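Local coordinates for cytosolic iron-sulfur protein assembly protein 1 (Saccharomyces cerevisiae, PDB 2HES) that serves as an essential component of the cytosolic iron-sulfur protein assembly machinery, required for maturation of iron-sulfur proteins outside the mitochondria, at residues V113-S116 / Y121-T124; K181-D186 / E233-E238. One frame throughout, in Å; residues are numbered along the deposited sequence.

Contact 1 lies within one blade of the seven-bladed WD40 propeller, while contact 2 bridges two blades further round the ring. The hairpin 113-116/121-124 belongs to WD 3 and sits close in, its centre about 11 Å from the centre of the chain; the pair 181-186/233-238 lies at the rim, with its centre about 23 Å out. The two centres are about 19 Å apart. Along the chain, contact 1 closes before contact 2 opens. They still meet at one point, where Tyr-121 OH lies 3.5 Å from Asp-185 OD1 in a weak hydrogen bond, so that the hairpin of WD 3 reaches the turn at the edge of the following blade.

Contact 1: V113-S116 / Y121-T124; sequences VAWS and YLAT
Val-113, Ala-114 and Trp-115 pair antiparallel with Thr-124, Ala-123 and Leu-122 in a beta hairpin of WD 3, joining the first two strands of one four-stranded blade of the WD40 propeller. Ala-114 and Ala-123 form the hydrogen-bonded pair: Ala-114 N reaches Ala-123 O at 3.0 Å, and Ala-123 N returns to Ala-114 O at 2.7 Å. Their methyls share a face that meets Val-159 and Trp-161 of the next blade. On the other face, Leu-122 CD1 sits over the Trp-115 indole in a CH-pi contact, 3.7 Å from the centroid of the five-membered ring. With its CG anti to the backbone N (chi1 175°), Leu-122 leans across to the indole. Trp-115 NE1 is taken by Ala-65 O of the preceding blade, whose Leu-72 and Ala-74 also touch the ring. Were Trp-115 an alanine, Leu-122 would probably lose its aromatic partner, Ala-65 O its donor, and a gap would be likely to open between the blades. Where the hairpin turns, Ser-116 N binds Tyr-121 O at 2.9 Å, and Ser-116 OG, also bonded to Asp-118, accepts from Tyr-121 N at 3.0 Å.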
ATOM      1  N   VAL A 113      -1.214   7.155  -2.290  1.00 19.16           N
ATOM      2  CA  VAL A 113      -2.446   7.685  -1.649  1.00 17.74           C
ATOM      3  C   VAL A 113      -3.001   6.630  -0.719  1.00 17.07           C
ATOM      4  O   VAL A 113      -2.939   5.416  -1.023  1.00 17.01           O
ATOM      5  CB  VAL A 113      -3.538   8.140  -2.682  1.00 18.21           C
ATOM      6  CG1 VAL A 113      -2.997   9.210  -3.625  1.00 19.28           C
ATOM      7  CG2 VAL A 113      -4.029   6.979  -3.526  1.00 19.16           C
ATOM      8  N   ALA A 114      -3.595   7.055   0.394  1.00 16.97           N
ATOM      9  CA  ALA A 114      -4.132   6.103   1.354  1.00 16.51           C
ATOM     10  C   ALA A 114      -5.130   6.816   2.246  1.00 17.20           C
ATOM     11  O   ALA A 114      -4.878   7.978   2.661  1.00 17.02           O
ATOM     12  CB  ALA A 114      -3.025   5.483   2.209  1.00 16.98           C
ATOM     13  N   TRP A 115      -6.204   6.091   2.581  1.00 18.37           N
ATOM     14  CA  TRP A 115      -7.297   6.642   3.390  1.00 18.54           C
ATOM     15  C   TRP A 115      -7.260   6.111   4.835  1.00 20.02           C
ATOM     16  O   TRP A 115      -6.970   4.919   5.082  1.00 19.84           O
ATOM     17  CB  TRP A 115      -8.649   6.198   2.839  1.00 20.16           C
ATOM     18  CG  TRP A 115      -8.978   6.679   1.505  1.00 21.23           C
ATOM     19  CD1 TRP A 115      -8.646   6.119   0.306  1.00 20.20           C
ATOM     20  CD2 TRP A 115      -9.749   7.852   1.215  1.00 21.20           C
ATOM     21  NE1 TRP A 115      -9.188   6.881  -0.726  1.00 22.69           N
ATOM     22  CE2 TRP A 115      -9.851   7.954  -0.181  1.00 21.94           C
ATOM     23  CE3 TRP A 115     -10.370   8.820   2.016  1.00 25.11           C
ATOM     24  CZ2 TRP A 115     -10.545   8.994  -0.808  1.00 23.08           C
ATOM     25  CZ3 TRP A 115     -11.057   9.867   1.395  1.00 21.26           C
ATOM     26  CH2 TRP A 115     -11.128   9.941  -0.003  1.00 22.56           C
ATOM     27  N   SER A 116      -7.643   6.955   5.789  1.00 19.54           N
ATOM     28  CA  SER A 116      -7.911   6.470   7.150  1.00 20.07           C
ATOM     29  C   SER A 116      -9.161   5.602   7.139  1.00 21.39           C
ATOM     30  O   SER A 116     -10.004   5.786   6.276  1.00 20.38           O
ATOM     31  CB  SER A 116      -8.085   7.656   8.096  1.00 19.79           C
ATOM     32  OG  SER A 116      -9.145   8.496   7.642  1.00 20.47           O
ATOM     33  N   TYR A 121      -9.859  11.046   6.138  1.00 20.97           N
ATOM     34  CA  TYR A 121      -8.532  11.586   5.862  1.00 22.34           C
ATOM     35  C   TYR A 121      -7.946  10.813   4.708  1.00 20.70           C
ATOM     36  O   TYR A 121      -8.100   9.598   4.632  1.00 20.02           O
ATOM     37  CB  TYR A 121      -7.627  11.423   7.082  1.00 24.53           C
ATOM     38  CG  TYR A 121      -8.041  12.249   8.262  1.00 28.53           C
ATOM     39  CD1 TYR A 121      -8.223  13.633   8.148  1.00 30.34           C
ATOM     40  CD2 TYR A 121      -8.216  11.650   9.511  1.00 31.04           C
ATOM     41  CE1 TYR A 121      -8.592  14.400   9.278  1.00 33.78           C
ATOM     42  CE2 TYR A 121      -8.583  12.400  10.626  1.00 35.61           C
ATOM     43  CZ  TYR A 121      -8.776  13.768  10.494  1.00 33.77           C
ATOM     44  OH  TYR A 121      -9.138  14.502  11.609  1.00 36.70           O
ATOM     45  N   LEU A 122      -7.374  11.557   3.784  1.00 21.18           N
ATOM     46  CA  LEU A 122      -6.622  11.027   2.679  1.00 20.39           C
ATOM     47  C   LEU A 122      -5.201  11.559   2.819  1.00 20.40           C
ATOM     48  O   LEU A 122      -4.970  12.767   2.838  1.00 21.32           O
ATOM     49  CB  LEU A 122      -7.257  11.481   1.343  1.00 20.85           C
ATOM     50  CG  LEU A 122      -6.487  11.074   0.089  1.00 19.36           C
ATOM     51  CD1 LEU A 122      -6.567   9.598  -0.072  1.00 19.86           C
ATOM     52  CD2 LEU A 122      -7.032  11.799  -1.204  1.00 21.90           C
ATOM     53  N   ALA A 123      -4.249  10.634   2.971  1.00 19.73           N
ATOM     54  CA  ALA A 123      -2.824  10.963   2.966  1.00 18.72           C
ATOM     55  C   ALA A 123      -2.233  10.805   1.577  1.00 18.74           C
ATOM     56  O   ALA A 123      -2.572   9.860   0.851  1.00 19.95           O
ATOM     57  CB  ALA A 123      -2.086  10.024   3.899  1.00 18.46           C
ATOM     58  N   THR A 124      -1.346  11.721   1.215  1.00 17.78           N
ATOM     59  CA  THR A 124      -0.636  11.602  -0.047  1.00 20.09           C
ATOM     60  C   THR A 124       0.876  11.703   0.220  1.00 20.03           C
ATOM     61  O   THR A 124       1.307  12.370   1.170  1.00 20.79           O
ATOM     62  CB  THR A 124      -1.099  12.639  -1.103  1.00 20.81           C
ATOM     63  OG1 THR A 124      -0.652  13.963  -0.760  1.00 23.42           O
ATOM     64  CG2 THR A 124      -2.663  12.573  -1.330  1.00 20.01           C
TER

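Contact 2: K181-D186 / E233-E238; sequences KDYDDD and EDDQQE
Tyr-183 and Asp-235 make the direct polar contact between two neighbouring blades at the rim of the propeller, the first residue from WD 4 and the second from WD 5. The side chains come from opposite directions, and the phenol OH donates to Asp-235 OD1 in a weak hydrogen bond of 2.6 Å. The other carboxylate oxygen stays near as well, with Asp-235 OD2 3.1 Å from Tyr-183 CZ. Ring and carboxylate planes are turned 53° against each other, so the acid neither stacks on the phenol nor lies flat with it. A chi1 of -150° swings Asp-235 CG roughly opposite the backbone N and sends the carboxylate out of its loop toward the tyrosine.

Charge comes second. Lys-181 NZ lies 5.4 Å from Asp-235 OD1, too far for a salt bridge but near enough that it may temper the negative charge there. Asp-231 OD2 is close to that same oxygen, and this like-charged neighbour might raise the acid's affinity for a proton.

The remaining link is looser. The extended chain of Lys-181 crosses that of Gln-237 at about a right angle, Lys-181 CD passing 3.9 Å from Gln-237 NE2. A water accepts from Gln-237 NE2 at 3.2 Å; its approach to Lys-181 NZ is too short to trust, which leaves the water bridge doubtful.

Tyr-183 also opens a type I' turn ending at Asp-186. Just ahead of the turn, Asp-182 OD2 accepts from Asp-185 N at 2.8 Å, an Asx motif, the donor coming in on the anti side and 28° out of the carboxylate plane.

Toward the sheets, Lys-181 and Gln-237 both rest on Leu-167 of strand 167-172 and on Val-190 of strand 186-193, whose backbone hydrogen-bonds to Gln-237, tying strand 237-244 to the neighbouring blade.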
ATOM      1  N   LYS A 181       0.952  10.744  13.965  1.00 18.58           N
ATOM      2  CA  LYS A 181      -0.245  10.685  14.819  1.00 20.52           C
ATOM      3  C   LYS A 181      -0.703  12.116  15.040  1.00 21.95           C
ATOM      4  O   LYS A 181       0.133  12.998  15.009  1.00 21.05           O
ATOM      5  CB  LYS A 181       0.203  10.144  16.170  1.00 22.11           C
ATOM      6  CG  LYS A 181      -0.865  10.106  17.195  1.00 23.56           C
ATOM      7  CD  LYS A 181      -0.356   9.310  18.374  1.00 25.56           C
ATOM      8  CE  LYS A 181      -1.463   9.216  19.423  1.00 27.79           C
ATOM      9  NZ  LYS A 181      -1.244   8.142  20.409  1.00 30.34           N
ATOM     10  N   ASP A 182      -1.998  12.349  15.295  1.00 24.13           N
ATOM     11  CA  ASP A 182      -2.403  13.721  15.617  1.00 27.28           C
ATOM     12  C   ASP A 182      -2.806  13.887  17.074  1.00 29.42           C
ATOM     13  O   ASP A 182      -3.258  12.930  17.725  1.00 28.89           O
ATOM     14  CB  ASP A 182      -3.542  14.191  14.728  1.00 27.31           C
ATOM     15  CG  ASP A 182      -4.890  13.787  15.259  1.00 30.70           C
ATOM     16  OD1 ASP A 182      -5.280  12.621  15.054  1.00 33.34           O
ATOM     17  OD2 ASP A 182      -5.550  14.640  15.892  1.00 33.41           O
ATOM     18  N   TYR A 183      -2.605  15.107  17.577  1.00 32.47           N
ATOM     19  CA  TYR A 183      -3.307  15.587  18.759  1.00 36.17           C
ATOM     20  C   TYR A 183      -4.120  16.790  18.314  1.00 37.27           C
ATOM     21  O   TYR A 183      -3.554  17.843  18.024  1.00 37.88           O
ATOM     22  CB  TYR A 183      -2.325  15.920  19.889  1.00 37.57           C
ATOM     23  CG  TYR A 183      -1.754  14.654  20.482  1.00 40.09           C
ATOM     24  CD1 TYR A 183      -2.430  13.966  21.498  1.00 43.14           C
ATOM     25  CD2 TYR A 183      -0.565  14.111  19.998  1.00 41.36           C
ATOM     26  CE1 TYR A 183      -1.921  12.778  22.021  1.00 42.91           C
ATOM     27  CE2 TYR A 183      -0.049  12.924  20.515  1.00 42.73           C
ATOM     28  CZ  TYR A 183      -0.732  12.270  21.524  1.00 42.03           C
ATOM     29  OH  TYR A 183      -0.219  11.100  22.035  1.00 42.70           O
ATOM     30  N   ASP A 184      -5.431  16.592  18.179  1.00 38.38           N
ATOM     31  CA  ASP A 184      -6.349  17.639  17.696  1.00 39.07           C
ATOM     32  C   ASP A 184      -5.860  18.251  16.381  1.00 38.98           C
ATOM     33  O   ASP A 184      -5.615  19.463  16.297  1.00 39.87           O
ATOM     34  CB  ASP A 184      -6.556  18.719  18.779  1.00 40.08           C
ATOM     35  CG  ASP A 184      -7.804  19.585  18.541  1.00 41.58           C
ATOM     36  OD1 ASP A 184      -8.888  19.050  18.193  1.00 44.24           O
ATOM     37  OD2 ASP A 184      -7.702  20.815  18.716  1.00 44.00           O
ATOM     38  N   ASP A 185      -5.698  17.392  15.371  1.00 37.64           N
ATOM     39  CA  ASP A 185      -5.295  17.791  14.010  1.00 37.04           C
ATOM     40  C   ASP A 185      -3.877  18.355  13.887  1.00 34.99           C
ATOM     41  O   ASP A 185      -3.429  18.650  12.774  1.00 35.52           O
ATOM     42  CB  ASP A 185      -6.323  18.736  13.367  1.00 37.72           C
ATOM     43  CG  ASP A 185      -7.760  18.278  13.588  1.00 41.57           C
ATOM     44  OD1 ASP A 185      -8.363  17.732  12.634  1.00 43.38           O
ATOM     45  OD2 ASP A 185      -8.280  18.464  14.721  1.00 46.59           O
ATOM     46  N   ASP A 186      -3.183  18.507  15.014  1.00 32.52           N
ATOM     47  CA  ASP A 186      -1.743  18.759  15.002  1.00 30.37           C
ATOM     48  C   ASP A 186      -1.062  17.427  14.701  1.00 28.62           C
ATOM     49  O   ASP A 186      -0.752  16.703  15.641  1.00 28.06           O
ATOM     50  CB  ASP A 186      -1.262  19.259  16.367  1.00 30.00           C
ATOM     51  CG  ASP A 186       0.239  19.628  16.386  1.00 32.01           C
ATOM     52  OD1 ASP A 186       0.932  19.492  15.348  1.00 30.24           O
ATOM     53  OD2 ASP A 186       0.736  20.087  17.455  1.00 35.38           O
ATOM     54  N   GLU A 233       8.247   9.802  27.647  1.00 33.41           N
ATOM     55  CA  GLU A 233       7.802  10.919  28.493  1.00 35.36           C
ATOM     56  C   GLU A 233       7.300  12.125  27.690  1.00 36.96           C
ATOM     57  O   GLU A 233       6.501  12.955  28.199  1.00 37.96           O
ATOM     58  CB  GLU A 233       8.928  11.323  29.446  1.00 34.89           C
ATOM     59  N   ASP A 234       7.750  12.217  26.438  1.00 37.13           N
ATOM     60  CA  ASP A 234       7.446  13.361  25.581  1.00 37.24           C
ATOM     61  C   ASP A 234       6.268  13.097  24.636  1.00 36.96           C
ATOM     62  O   ASP A 234       5.946  13.932  23.775  1.00 37.59           O
ATOM     63  CB  ASP A 234       8.692  13.768  24.809  1.00 37.13           C
ATOM     64  N   ASP A 235       5.616  11.938  24.824  1.00 35.73           N
ATOM     65  CA  ASP A 235       4.440  11.556  24.054  1.00 34.27           C
ATOM     66  C   ASP A 235       4.835  11.071  22.650  1.00 31.23           C
ATOM     67  O   ASP A 235       4.032  11.028  21.741  1.00 31.86           O
ATOM     68  CB  ASP A 235       3.449  12.716  23.985  1.00 35.67           C
ATOM     69  CG  ASP A 235       2.020  12.256  23.879  1.00 39.32           C
ATOM     70  OD1 ASP A 235       1.802  11.029  23.741  1.00 46.64           O
ATOM     71  OD2 ASP A 235       1.109  13.118  23.923  1.00 43.68           O
ATOM     72  N   GLN A 236       6.098  10.720  22.507  1.00 27.19           N
ATOM     73  CA  GLN A 236       6.612  10.079  21.317  1.00 24.10           C
ATOM     74  C   GLN A 236       6.442   8.590  21.530  1.00 22.20           C
ATOM     75  O   GLN A 236       6.249   8.160  22.674  1.00 21.65           O
ATOM     76  CB  GLN A 236       8.087  10.370  21.219  1.00 25.66           C
ATOM     77  CG  GLN A 236       8.408  11.830  20.849  1.00 26.40           C
ATOM     78  CD  GLN A 236       8.308  12.019  19.342  1.00 29.13           C
ATOM     79  OE1 GLN A 236       7.414  12.681  18.880  1.00 29.51           O
ATOM     80  NE2 GLN A 236       9.193  11.357  18.578  1.00 31.72           N
ATOM     81  N   GLN A 237       6.544   7.816  20.453  1.00 17.91           N
ATOM     82  CA  GLN A 237       6.359   6.360  20.558  1.00 16.57           C
ATOM     83  C   GLN A 237       7.681   5.656  20.458  1.00 16.68           C
ATOM     84  O   GLN A 237       8.477   5.958  19.561  1.00 16.41           O
ATOM     85  CB  GLN A 237       5.453   5.849  19.439  1.00 17.15           C
ATOM     86  CG  GLN A 237       3.998   6.377  19.536  1.00 15.59           C
ATOM     87  CD  GLN A 237       3.058   5.764  18.511  1.00 17.01           C
ATOM     88  OE1 GLN A 237       3.489   5.068  17.589  1.00 15.88           O
ATOM     89  NE2 GLN A 237       1.736   6.026  18.680  1.00 15.36           N
ATOM     90  N   GLU A 238       7.893   4.691  21.344  1.00 15.70           N
ATOM     91  CA  GLU A 238       9.076   3.850  21.302  1.00 18.00           C
ATOM     92  C   GLU A 238       8.737   2.619  20.496  1.00 18.38           C
ATOM     93  O   GLU A 238       7.753   1.953  20.759  1.00 17.99           O
ATOM     94  CB  GLU A 238       9.511   3.474  22.711  1.00 19.59           C
ATOM     95  CG  GLU A 238       9.690   4.704  23.600  1.00 24.84           C
ATOM     96  CD  GLU A 238      10.488   4.449  24.862  1.00 37.12           C
ATOM     97  OE1 GLU A 238      10.934   3.289  25.099  1.00 41.08           O
ATOM     98  OE2 GLU A 238      10.658   5.419  25.637  1.00 40.98           O
TER
HETATM   99  O   HOH W   1       1.016   7.757  21.249  1.00 32.04           O